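PDB 4R7F: uncharacterized protein from Parabacteroides merdae, which is of unknown function but carries an N-terminal domain related to the first domain of type 9 secretion system plug proteins, alongside immunoglobulin-like beta-sandwich folds. Local coordinates for residues T51-N56 / S97-L102; I118-E123 / Q128-A133; N42-G47 / L338-S343; E37-N42 / A133-V138; V19-A22 / I26-P29. One frame throughout, in Å; residues are numbered along the deposited sequence.

Interaction 1. Residues T51-N56 / S97-L102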
# COMPACT_ATOMS: atom_id res chain seq x y z
N THR A 51 -18.20 35.41 4.60
CA THR A 51 -18.82 35.53 3.31
C THR A 51 -19.77 34.35 3.19
O THR A 51 -19.47 33.26 3.69
CB THR A 51 -17.73 35.44 2.23
OG1 THR A 51 -16.83 36.53 2.40
CG2 THR A 51 -18.31 35.46 0.82
N ARG A 52 -20.92 34.56 2.55
CA ARG A 52 -21.91 33.49 2.37
C ARG A 52 -21.63 32.78 1.06
O ARG A 52 -21.81 33.36 -0.00
CB ARG A 52 -23.33 34.06 2.34
CG ARG A 52 -23.81 34.66 3.65
CD ARG A 52 -24.27 33.60 4.65
NE ARG A 52 -25.68 33.25 4.45
CZ ARG A 52 -26.40 32.49 5.28
NH1 ARG A 52 -25.86 31.98 6.38
NH2 ARG A 52 -27.67 32.23 5.00
N TYR A 53 -21.18 31.52 1.13
CA TYR A 53 -21.03 30.74 -0.09
C TYR A 53 -22.11 29.68 -0.18
O TYR A 53 -22.48 29.07 0.83
CB TYR A 53 -19.68 30.03 -0.16
CG TYR A 53 -18.46 30.92 -0.08
CD1 TYR A 53 -18.11 31.75 -1.14
CD2 TYR A 53 -17.61 30.86 1.03
CE1 TYR A 53 -16.96 32.55 -1.07
CE2 TYR A 53 -16.46 31.65 1.10
CZ TYR A 53 -16.14 32.49 0.06
OH TYR A 53 -15.02 33.28 0.17
N ALA A 54 -22.59 29.46 -1.40
CA ALA A 54 -23.56 28.42 -1.70
C ALA A 54 -23.07 27.54 -2.87
O ALA A 54 -22.22 27.95 -3.65
CB ALA A 54 -24.89 29.09 -2.04
N TYR A 55 -23.63 26.34 -3.03
CA TYR A 55 -23.18 25.44 -4.11
C TYR A 55 -24.30 24.83 -4.95
O TYR A 55 -25.42 24.72 -4.49
CB TYR A 55 -22.32 24.32 -3.53
CG TYR A 55 -23.04 23.40 -2.59
CD1 TYR A 55 -23.21 23.75 -1.26
CD2 TYR A 55 -23.53 22.17 -3.02
CE1 TYR A 55 -23.87 22.91 -0.38
CE2 TYR A 55 -24.18 21.32 -2.13
CZ TYR A 55 -24.36 21.70 -0.81
OH TYR A 55 -25.01 20.91 0.11
N ASN A 56 -23.95 24.46 -6.19
CA ASN A 56 -24.77 23.63 -7.06
C ASN A 56 -24.11 22.29 -7.36
O ASN A 56 -22.89 22.21 -7.53
CB ASN A 56 -25.00 24.29 -8.42
CG ASN A 56 -25.60 25.66 -8.32
OD1 ASN A 56 -26.46 25.95 -7.48
ND2 ASN A 56 -25.15 26.53 -9.19
N SER A 97 -10.84 32.46 6.60
CA SER A 97 -11.79 31.54 7.20
C SER A 97 -11.66 30.20 6.46
O SER A 97 -11.36 30.16 5.29
CB SER A 97 -13.24 32.09 7.16
OG SER A 97 -13.32 33.50 7.34
N ASN A 98 -11.88 29.11 7.17
CA ASN A 98 -11.77 27.77 6.65
C ASN A 98 -13.16 27.15 6.62
O ASN A 98 -13.87 27.19 7.62
CB ASN A 98 -10.87 26.96 7.58
CG ASN A 98 -10.81 25.51 7.20
OD1 ASN A 98 -11.18 24.63 8.00
ND2 ASN A 98 -10.33 25.24 5.98
N TYR A 99 -13.50 26.54 5.48
CA TYR A 99 -14.83 26.05 5.18
C TYR A 99 -14.78 24.57 4.87
O TYR A 99 -13.81 24.05 4.32
CB TYR A 99 -15.38 26.76 3.95
CG TYR A 99 -15.59 28.25 4.13
CD1 TYR A 99 -14.52 29.13 4.04
CD2 TYR A 99 -16.87 28.78 4.40
CE1 TYR A 99 -14.70 30.49 4.22
CE2 TYR A 99 -17.06 30.15 4.57
CZ TYR A 99 -15.97 31.00 4.50
OH TYR A 99 -16.12 32.35 4.66
N ARG A 100 -15.86 23.89 5.19
CA ARG A 100 -15.93 22.44 5.06
C ARG A 100 -17.35 22.10 4.67
O ARG A 100 -18.30 22.56 5.31
CB ARG A 100 -15.58 21.79 6.37
CG ARG A 100 -15.56 20.28 6.37
CD ARG A 100 -14.51 19.84 7.39
NE ARG A 100 -14.82 18.59 8.05
CZ ARG A 100 -15.76 18.47 8.98
NH1 ARG A 100 -16.51 19.52 9.33
NH2 ARG A 100 -15.98 17.29 9.53
N LEU A 101 -17.47 21.33 3.60
CA LEU A 101 -18.71 20.81 3.08
C LEU A 101 -18.51 19.32 2.93
O LEU A 101 -17.58 18.88 2.24
CB LEU A 101 -19.01 21.43 1.72
CG LEU A 101 -20.15 20.84 0.90
CD1 LEU A 101 -21.49 21.07 1.58
CD2 LEU A 101 -20.17 21.48 -0.46
N LEU A 102 -19.34 18.55 3.62
CA LEU A 102 -19.39 17.11 3.43
C LEU A 102 -20.58 16.75 2.53
O LEU A 102 -21.67 17.33 2.64
CB LEU A 102 -19.53 16.41 4.76
CG LEU A 102 -18.47 16.77 5.78
CD1 LEU A 102 -18.70 16.00 7.07
CD2 LEU A 102 -17.09 16.48 5.21
O HOH W 1 -14.32 34.19 3.28

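Interaction 2. Residues I118-E123 / Q128-A133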
# COMPACT_ATOMS: atom_id res chain seq x y z
N ILE A 118 -19.20 20.02 -8.07
CA ILE A 118 -19.76 20.95 -7.10
C ILE A 118 -19.26 22.33 -7.43
O ILE A 118 -18.07 22.59 -7.31
CB ILE A 118 -19.33 20.59 -5.66
CG1 ILE A 118 -19.83 19.20 -5.29
CG2 ILE A 118 -19.89 21.59 -4.68
CD1 ILE A 118 -21.27 18.92 -5.64
N GLN A 119 -20.15 23.23 -7.86
CA GLN A 119 -19.72 24.58 -8.22
C GLN A 119 -20.12 25.48 -7.09
O GLN A 119 -21.26 25.43 -6.66
CB GLN A 119 -20.36 25.04 -9.50
CG GLN A 119 -20.22 24.01 -10.57
CD GLN A 119 -20.08 24.63 -11.92
OE1 GLN A 119 -21.07 24.93 -12.59
NE2 GLN A 119 -18.84 24.83 -12.32
N VAL A 120 -19.17 26.25 -6.57
CA VAL A 120 -19.41 27.11 -5.43
C VAL A 120 -19.36 28.57 -5.88
O VAL A 120 -18.68 28.92 -6.84
CB VAL A 120 -18.44 26.83 -4.27
CG1 VAL A 120 -18.67 27.79 -3.11
CG2 VAL A 120 -18.59 25.37 -3.83
N TYR A 121 -20.14 29.40 -5.21
CA TYR A 121 -20.23 30.82 -5.55
C TYR A 121 -20.59 31.58 -4.30
O TYR A 121 -21.08 31.00 -3.31
CB TYR A 121 -21.29 31.06 -6.66
CG TYR A 121 -22.68 30.52 -6.34
CD1 TYR A 121 -23.62 31.30 -5.66
CD2 TYR A 121 -23.04 29.21 -6.69
CE1 TYR A 121 -24.89 30.80 -5.36
CE2 TYR A 121 -24.31 28.70 -6.37
CZ TYR A 121 -25.22 29.50 -5.71
OH TYR A 121 -26.47 29.02 -5.41
N ASN A 122 -20.31 32.89 -4.35
CA ASN A 122 -20.79 33.83 -3.35
C ASN A 122 -22.29 34.03 -3.55
O ASN A 122 -22.70 34.32 -4.68
CB ASN A 122 -20.08 35.15 -3.57
CG ASN A 122 -20.25 36.10 -2.41
OD1 ASN A 122 -21.33 36.20 -1.78
ND2 ASN A 122 -19.19 36.80 -2.10
N GLU A 123 -23.11 33.88 -2.50
CA GLU A 123 -24.58 34.02 -2.62
C GLU A 123 -25.01 35.29 -3.34
O GLU A 123 -25.97 35.26 -4.10
CB GLU A 123 -25.28 33.96 -1.26
CG GLU A 123 -25.43 32.56 -0.70
CD GLU A 123 -26.42 32.48 0.46
OE1 GLU A 123 -26.50 33.43 1.29
OE2 GLU A 123 -27.11 31.45 0.54
N GLN A 128 -21.13 34.04 -11.00
CA GLN A 128 -19.67 33.88 -10.98
C GLN A 128 -19.25 32.70 -10.08
O GLN A 128 -19.24 32.76 -8.84
CB GLN A 128 -18.92 35.18 -10.65
CG GLN A 128 -17.40 35.11 -10.83
CD GLN A 128 -16.89 34.83 -12.25
OE1 GLN A 128 -17.63 34.86 -13.23
NE2 GLN A 128 -15.60 34.55 -12.34
N ILE A 129 -18.91 31.59 -10.74
CA ILE A 129 -18.44 30.40 -10.05
C ILE A 129 -17.01 30.67 -9.58
O ILE A 129 -16.15 31.00 -10.41
CB ILE A 129 -18.42 29.15 -10.96
CG1 ILE A 129 -19.83 28.82 -11.49
CG2 ILE A 129 -17.86 27.96 -10.20
CD1 ILE A 129 -20.91 28.83 -10.44
N ILE A 130 -16.78 30.52 -8.27
CA ILE A 130 -15.45 30.73 -7.71
C ILE A 130 -14.54 29.50 -7.67
O ILE A 130 -13.31 29.66 -7.64
CB ILE A 130 -15.49 31.37 -6.30
CG1 ILE A 130 -16.16 30.47 -5.28
CG2 ILE A 130 -16.16 32.74 -6.36
CD1 ILE A 130 -16.09 31.05 -3.89
N PHE A 131 -15.12 28.31 -7.57
CA PHE A 131 -14.39 27.07 -7.79
C PHE A 131 -15.35 25.93 -8.09
O PHE A 131 -16.52 26.02 -7.81
CB PHE A 131 -13.49 26.73 -6.61
CG PHE A 131 -14.20 26.19 -5.39
CD1 PHE A 131 -14.59 24.86 -5.33
CD2 PHE A 131 -14.39 26.99 -4.28
CE1 PHE A 131 -15.19 24.34 -4.20
CE2 PHE A 131 -14.99 26.48 -3.14
CZ PHE A 131 -15.39 25.16 -3.10
N THR A 132 -14.81 24.90 -8.71
CA THR A 132 -15.46 23.63 -8.94
C THR A 132 -14.67 22.54 -8.20
O THR A 132 -13.45 22.51 -8.27
CB THR A 132 -15.47 23.38 -10.44
OG1 THR A 132 -16.14 24.47 -11.06
CG2 THR A 132 -16.18 22.12 -10.80
N ALA A 133 -15.36 21.69 -7.45
CA ALA A 133 -14.75 20.51 -6.84
C ALA A 133 -15.42 19.26 -7.37
O ALA A 133 -16.64 19.16 -7.39
CB ALA A 133 -14.87 20.55 -5.35
O HOH W 2 -19.41 34.26 -6.61

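Interaction 3. Residues N42-G47 / L338-S343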
# COMPACT_ATOMS: atom_id res chain seq x y z
N ASN A 42 -12.95 20.99 1.28
CA ASN A 42 -12.35 21.90 2.23
C ASN A 42 -11.57 23.03 1.51
O ASN A 42 -10.81 22.80 0.56
CB ASN A 42 -11.43 21.08 3.12
CG ASN A 42 -11.09 21.78 4.40
OD1 ASN A 42 -10.43 22.82 4.41
ND2 ASN A 42 -11.57 21.24 5.49
N PHE A 43 -11.72 24.26 1.98
CA PHE A 43 -11.09 25.37 1.34
C PHE A 43 -11.06 26.55 2.27
O PHE A 43 -11.83 26.59 3.21
CB PHE A 43 -11.84 25.74 0.05
CG PHE A 43 -13.21 26.29 0.25
CD1 PHE A 43 -14.30 25.45 0.33
CD2 PHE A 43 -13.42 27.66 0.34
CE1 PHE A 43 -15.59 25.96 0.49
CE2 PHE A 43 -14.71 28.18 0.51
CZ PHE A 43 -15.80 27.33 0.58
N ASP A 44 -10.17 27.51 1.99
CA ASP A 44 -10.12 28.74 2.73
C ASP A 44 -10.61 29.90 1.88
O ASP A 44 -10.35 29.94 0.69
CB ASP A 44 -8.70 29.05 3.18
CG ASP A 44 -8.19 28.09 4.22
OD1 ASP A 44 -8.99 27.47 4.95
OD2 ASP A 44 -6.96 27.97 4.30
N GLY A 45 -11.31 30.85 2.49
CA GLY A 45 -11.50 32.18 1.90
C GLY A 45 -10.61 33.22 2.60
O GLY A 45 -10.66 33.37 3.83
N LEU A 46 -9.78 33.93 1.84
CA LEU A 46 -8.86 34.92 2.45
C LEU A 46 -9.56 36.27 2.70
O LEU A 46 -10.52 36.62 2.00
CB LEU A 46 -7.63 35.13 1.57
CG LEU A 46 -6.74 33.92 1.22
CD1 LEU A 46 -5.32 34.39 1.01
CD2 LEU A 46 -6.73 32.83 2.26
N GLY A 47 -9.04 37.03 3.67
CA GLY A 47 -9.72 38.21 4.22
C GLY A 47 -10.28 37.91 5.61
O GLY A 47 -10.22 36.77 6.08
N LEU A 338 1.60 31.63 -2.90
CA LEU A 338 1.10 31.71 -1.54
C LEU A 338 0.44 30.38 -1.17
O LEU A 338 -0.57 29.99 -1.74
CB LEU A 338 0.11 32.86 -1.42
CG LEU A 338 -0.36 33.21 0.00
CD1 LEU A 338 0.70 34.01 0.73
CD2 LEU A 338 -1.66 34.00 -0.02
N LEU A 339 1.01 29.74 -0.16
CA LEU A 339 0.69 28.41 0.30
C LEU A 339 0.53 28.39 1.83
O LEU A 339 1.26 29.08 2.59
CB LEU A 339 1.81 27.43 -0.09
CG LEU A 339 1.95 27.16 -1.60
CD1 LEU A 339 3.17 26.31 -1.90
CD2 LEU A 339 0.71 26.48 -2.13
N LYS A 340 -0.44 27.60 2.25
CA LYS A 340 -0.67 27.28 3.66
C LYS A 340 0.37 26.29 4.14
O LYS A 340 0.71 25.32 3.44
CB LYS A 340 -2.07 26.71 3.83
CG LYS A 340 -2.60 26.66 5.24
CD LYS A 340 -4.01 26.04 5.24
CE LYS A 340 -4.75 26.32 6.53
NZ LYS A 340 -6.22 26.28 6.35
N GLN A 341 0.87 26.54 5.33
CA GLN A 341 1.89 25.71 5.94
C GLN A 341 1.55 24.22 5.96
O GLN A 341 0.41 23.85 6.25
CB GLN A 341 2.11 26.13 7.38
CG GLN A 341 2.73 27.48 7.56
CD GLN A 341 2.83 27.79 9.04
OE1 GLN A 341 1.84 28.15 9.67
NE2 GLN A 341 4.03 27.61 9.59
N GLY A 342 2.57 23.39 5.72
CA GLY A 342 2.41 21.94 5.71
C GLY A 342 3.54 21.22 4.96
O GLY A 342 4.60 21.80 4.71
N SER A 343 3.28 19.96 4.61
CA SER A 343 4.18 19.12 3.79
C SER A 343 3.62 19.05 2.41
O SER A 343 2.46 18.65 2.23
CB SER A 343 4.30 17.69 4.34
OG SER A 343 4.63 17.69 5.72

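Interaction 4. Residues E37-N42 / A133-V138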
# COMPACT_ATOMS: atom_id res chain seq x y z
N GLU A 37 -19.51 6.51 3.78
CA GLU A 37 -18.46 7.52 3.60
C GLU A 37 -18.96 8.80 2.96
O GLU A 37 -19.95 8.81 2.23
CB GLU A 37 -17.30 6.94 2.80
CG GLU A 37 -16.60 5.80 3.55
CD GLU A 37 -15.23 5.45 2.98
OE1 GLU A 37 -15.07 5.40 1.72
OE2 GLU A 37 -14.30 5.23 3.80
N GLN A 38 -18.29 9.90 3.26
CA GLN A 38 -18.61 11.16 2.61
C GLN A 38 -17.41 11.79 1.95
O GLN A 38 -16.26 11.67 2.43
CB GLN A 38 -19.13 12.15 3.63
CG GLN A 38 -20.40 11.71 4.34
CD GLN A 38 -20.66 12.55 5.58
OE1 GLN A 38 -19.91 12.47 6.56
NE2 GLN A 38 -21.68 13.42 5.52
N ILE A 39 -17.66 12.54 0.89
CA ILE A 39 -16.65 13.43 0.34
C ILE A 39 -16.59 14.72 1.15
O ILE A 39 -17.63 15.28 1.50
CB ILE A 39 -16.93 13.80 -1.12
CG1 ILE A 39 -16.67 12.59 -2.00
CG2 ILE A 39 -16.02 14.92 -1.57
CD1 ILE A 39 -15.20 12.27 -2.22
N GLU A 40 -15.37 15.17 1.42
CA GLU A 40 -15.13 16.41 2.09
C GLU A 40 -14.51 17.39 1.09
O GLU A 40 -13.47 17.12 0.51
CB GLU A 40 -14.18 16.23 3.26
CG GLU A 40 -13.79 17.53 3.97
CD GLU A 40 -12.88 17.30 5.18
OE1 GLU A 40 -12.57 16.14 5.47
OE2 GLU A 40 -12.47 18.27 5.85
N ILE A 41 -15.17 18.54 0.95
CA ILE A 41 -14.64 19.67 0.24
C ILE A 41 -14.23 20.69 1.26
O ILE A 41 -15.03 21.20 2.00
CB ILE A 41 -15.68 20.26 -0.72
CG1 ILE A 41 -15.89 19.30 -1.89
CG2 ILE A 41 -15.21 21.61 -1.21
CD1 ILE A 41 -17.28 19.32 -2.45
N ASN A 42 -12.95 20.99 1.28
CA ASN A 42 -12.35 21.90 2.23
C ASN A 42 -11.57 23.03 1.51
O ASN A 42 -10.81 22.80 0.56
CB ASN A 42 -11.43 21.08 3.12
CG ASN A 42 -11.09 21.78 4.40
OD1 ASN A 42 -10.43 22.82 4.41
ND2 ASN A 42 -11.57 21.24 5.49
N ALA A 133 -15.36 21.69 -7.45
CA ALA A 133 -14.75 20.51 -6.84
C ALA A 133 -15.42 19.26 -7.37
O ALA A 133 -16.64 19.16 -7.39
CB ALA A 133 -14.87 20.55 -5.35
N CYS A 134 -14.61 18.32 -7.83
CA CYS A 134 -15.09 17.16 -8.58
C CYS A 134 -14.77 15.85 -7.84
O CYS A 134 -13.65 15.68 -7.35
CB CYS A 134 -14.42 17.12 -9.95
SG CYS A 134 -15.04 18.28 -11.16
N PHE A 135 -15.74 14.94 -7.80
CA PHE A 135 -15.60 13.63 -7.19
C PHE A 135 -16.56 12.68 -7.88
O PHE A 135 -17.45 13.09 -8.64
CB PHE A 135 -15.88 13.67 -5.67
CG PHE A 135 -17.28 14.06 -5.32
CD1 PHE A 135 -17.63 15.39 -5.15
CD2 PHE A 135 -18.28 13.10 -5.19
CE1 PHE A 135 -18.94 15.76 -4.86
CE2 PHE A 135 -19.60 13.44 -4.91
CZ PHE A 135 -19.92 14.78 -4.74
N SER A 136 -16.37 11.39 -7.63
CA SER A 136 -17.23 10.42 -8.26
C SER A 136 -17.93 9.55 -7.22
O SER A 136 -17.43 9.34 -6.11
CB SER A 136 -16.41 9.53 -9.19
OG SER A 136 -15.83 10.27 -10.26
N VAL A 137 -19.08 9.03 -7.62
CA VAL A 137 -19.88 8.16 -6.79
C VAL A 137 -20.07 6.85 -7.51
O VAL A 137 -20.62 6.82 -8.63
CB VAL A 137 -21.24 8.80 -6.56
CG1 VAL A 137 -22.17 7.82 -5.87
CG2 VAL A 137 -21.08 10.08 -5.76
N VAL A 138 -19.58 5.76 -6.89
CA VAL A 138 -19.58 4.42 -7.50
C VAL A 138 -20.69 3.52 -6.90
O VAL A 138 -20.97 3.58 -5.71
CB VAL A 138 -18.18 3.75 -7.44
CG1 VAL A 138 -17.60 3.64 -6.03
CG2 VAL A 138 -18.19 2.39 -8.10

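Interaction 5. Residues V19-A22 / I26-P29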
# COMPACT_ATOMS: atom_id res chain seq x y z
N VAL A 19 -10.28 18.08 -1.99
CA VAL A 19 -11.32 17.09 -2.18
C VAL A 19 -10.78 15.71 -1.78
O VAL A 19 -9.86 15.17 -2.40
CB VAL A 19 -11.77 17.09 -3.64
CG1 VAL A 19 -12.89 16.09 -3.86
CG2 VAL A 19 -12.16 18.51 -4.05
N LYS A 20 -11.35 15.16 -0.71
CA LYS A 20 -10.87 13.92 -0.13
C LYS A 20 -12.03 13.21 0.55
O LYS A 20 -13.13 13.74 0.62
CB LYS A 20 -9.73 14.21 0.86
CG LYS A 20 -10.03 15.32 1.85
CD LYS A 20 -10.32 14.78 3.24
CE LYS A 20 -9.07 14.69 4.10
NZ LYS A 20 -9.43 14.11 5.42
N VAL A 21 -11.80 11.97 0.99
CA VAL A 21 -12.84 11.27 1.71
C VAL A 21 -12.77 11.73 3.15
O VAL A 21 -11.70 11.69 3.76
CB VAL A 21 -12.69 9.76 1.61
CG1 VAL A 21 -13.67 9.07 2.55
CG2 VAL A 21 -12.91 9.30 0.19
N ALA A 22 -13.90 12.22 3.67
CA ALA A 22 -13.98 12.75 5.03
C ALA A 22 -13.41 11.71 5.99
O ALA A 22 -13.71 10.51 5.90
CB ALA A 22 -15.42 13.07 5.40
N ILE A 26 -5.08 9.79 3.45
CA ILE A 26 -4.73 9.59 2.04
C ILE A 26 -5.98 9.05 1.39
O ILE A 26 -6.54 8.07 1.88
CB ILE A 26 -3.65 8.50 1.89
CG1 ILE A 26 -2.36 8.87 2.63
CG2 ILE A 26 -3.38 8.17 0.43
CD1 ILE A 26 -1.73 10.17 2.20
N SER A 27 -6.47 9.66 0.32
CA SER A 27 -7.65 9.09 -0.28
C SER A 27 -7.77 9.35 -1.74
O SER A 27 -6.91 9.96 -2.35
CB SER A 27 -8.92 9.47 0.49
OG SER A 27 -9.15 10.85 0.42
N GLU A 28 -8.82 8.78 -2.32
CA GLU A 28 -9.20 9.05 -3.66
C GLU A 28 -10.52 9.78 -3.67
O GLU A 28 -11.35 9.59 -2.77
CB GLU A 28 -9.30 7.75 -4.44
CG GLU A 28 -8.04 6.89 -4.35
CD GLU A 28 -6.83 7.49 -5.04
OE1 GLU A 28 -6.97 8.27 -6.00
OE2 GLU A 28 -5.72 7.12 -4.61
N PRO A 29 -10.76 10.59 -4.70
CA PRO A 29 -11.99 11.37 -4.77
C PRO A 29 -13.17 10.56 -5.29
O PRO A 29 -13.74 10.90 -6.32
CB PRO A 29 -11.61 12.48 -5.76
CG PRO A 29 -10.65 11.80 -6.71
CD PRO A 29 -9.90 10.78 -5.90
O HOH W 3 -7.51 12.87 -3.00

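Interaction 1. Residues T51-N56 / S97-L102
Y99 is the first residue of strand 97-102 to touch 51-56, and it offers its ring face to the edge of Y53 in a T-shaped pair. The ring planes stand at 75°. Their centroids are 5.0 Å apart. CE2 of Y53 lies 3.5 Å from CZ of Y99. Both tyrosines have CG anti to the carbonyl carbon (chi1 -64° for Y99), which carries each ring into the gap between the two sheets. The Y99 ring also stacks with F43, extending the aromatic packing. At the polar end, a water sits 2.9 Å from OH of Y99 and makes a weak bond to OH of Y53. Two residues on, L101 covers Y55: its CD2 stands over the centre of the ring, 3.9 Å from the centroid, a CH-pi contact. The other methyl, CD1, slides toward the phenol end and meets CE1 of Y55 at 3.6 Å. A branched leucine is apt because its two methyls can spread over one flat face. No direct hydrogen bond crosses between the segments. The two sheets of this immunoglobulin-like sandwich are therefore joined here by ring and methyl packing, and one water, firmly to Y99 and only weakly to Y53, gives the phenol ends a polar partner.

Interaction 2. Residues I118-E123 / Q128-A133
One face of the F131 ring is covered by V120, whose CB lies 3.8 Å from the centroid; beta-branched, the valine gives the ring a broad apolar surface. The backbone N of A133 lies at the ring's edge, in its plane. V120 and F131 lie side by side as a hydrogen-bonded antiparallel pair, and with chi1 at 76° the phenylalanine CG sits between its own N and carbonyl carbon, folding the ring against the valine; CG2 of V120 touches CZ of F131 at 3.3 Å. F43 from the facing sheet meets this ring edge-to-face. The segments belong to the beta hairpin of strands 114-122 and 129-138. N of V120 binds O of F131 at 2.9 Å, and N and O of I118 are both bonded to A133. On the other sheet face, Q119 is long enough to carry NE2 to OG1 of T132, a donation over 3.0 Å with the oxygen in the amide plane. An alanine in place of Q119 would probably leave the T132 hydroxyl without this donor and take away the amide that lies against CG2 of I129. V120, F131, I118 and A133 thus face the sandwich core; on the reverse side the amide-hydroxyl bond lies beside I129.

Interaction 3. Residues N42-G47 / L338-S343
K340 reaches D44 with the whole length of its side chain. CB and CG lead out from strand 332-340, with CG anti to the backbone N (chi1 -165°), and have no partner in 42-47; the side chain runs past Y96, T16 and Y290, which it touches. The chain stays extended beyond, and CD is the first atom to come near the acid, 3.6 Å from OD2 of D44. CE follows at 3.5 Å from OD2 of D44, and NZ closes on OD2 of D44 at 2.8 Å, a salt bridge in which the oxygen uses its syn lone pair. That approach also brings NZ of K340 to 3.3 Å from OD1 of D44. The two side chains cross at about a right angle. An extended lysine is needed to span the distance between the backbones: the CA atoms of D44 and K340 are 9.6 Å from each other. The contact joins strand 39-46, in the four-stranded sheet of the N-terminal beta sandwich, to a strand of a separate five-stranded sheet almost 300 residues later. The charged pair has further support: the hydroxyl of Y290 hydrogen-bonds to OD2 of D44, ND2 of N98 serves OD1, and NZ of K340 also gives a bond to O of D285. With so many partners the buried carboxylate is held in place and its negative charge is probably well stabilised. Beside the ion pair, L46 and L338, apolar and long enough to meet by their end methyls, reach toward each other tip to tip, CD1 of L46 resting 3.8 Å from CD2 of L338, and Y290 also packs on L46.

Interaction 4. Residues E37-N42 / A133-V138
F135 and I39, the two residues with most surface buried here, pack across the gap between strand 129-138 and strand 39-46. The isoleucine lies over one face of the phenylalanine ring, displaced toward the rim. Its CG1 comes to 3.6 Å from CD2 of F135, and CG2 stands 4.0 Å from CD1 of F135, so the two branches from CB straddle that side of the ring. Farther out, CD1 of I39 turns back to 3.8 Å from CB of F135. Beta-branching is the useful property of I39, since both arms start close to the backbone and can grip a flat surface. A chi1 of 63° brings the F135 ring up to it. I118, from the neighbouring strand of the same sheet as F135, also touches the ring, while V19 touches I39 from the strand beside it. A valine in place of I39 would probably open a gap beside CB of F135, where the CD1 methyl now rests. I41 is the third residue: CG1 lies 3.8 Å from CB of A133, and CD1 is 4.0 Å from the same methyl. The small alanine leaves room for the isoleucine to approach the sheet of strand 129-138. E40 and N42 are on the reverse side of strand 39-46, where ND2 of N42 donates to OE2 of E40 over 3.1 Å. E40 and N42 thus keep their polar groups off this interface, and between these two segments the sheets meet through hydrocarbon alone, with no hydrogen bond.

Interaction 5. Residues V19-A22 / I26-P29
S27 points its side chain toward V21, across the connection that leads from strand 14-21 of one sheet to strand 30-32 of the other in the N-terminal beta sandwich. A chi1 of 65° turns its OG to the backbone of the strand. There it accepts a hydrogen bond from N of V21, 2.9 Å long and almost straight at 174°. The short hydroxyl of a serine can serve an N-H on the outer edge of strand 14-21, the side turned from its neighbour 39-46. The same OG lies 3.4 Å from CB of K20. V21 sets its CB against the serine, and with CG2 anti to its carbonyl carbon it sends that methyl to 3.4 Å from O of E28. E28 itself points away, and OE1 accepts from ND2 of N189. Beside V19 lies the ring of P29, with CG1 of V19 4.3 Å from CB of P29; the rigid imino acid is near a bound Tris molecule, probably from the crystallisation liquor. Between the segments a water donates to O of S27 at 3.0 Å and, weakly, to O of V19 at 3.3 Å.

How the interactions relate
Interactions 1, 2, 4 and 5 all fall within the N-terminal domain, and interaction 3 ties that domain to a distant part of the chain. Interactions 1 and 4, centres 14 Å apart, bring the two sheets of the sandwich face to face, while interaction 2 builds one sheet from within as a hairpin. Interaction 5 comes first along the chain and lies about 7 Å, centre to centre, from interaction 4. Interactions 1 and 2 follow in series, both inside the loop closed by interaction 4, whereas interactions 3 and 4 cross along the chain. These two use opposite ends of strand 39-46 and overlap in sequence at N42. Strand 39-46 thus serves both the sandwich core and the junction with the later sheet.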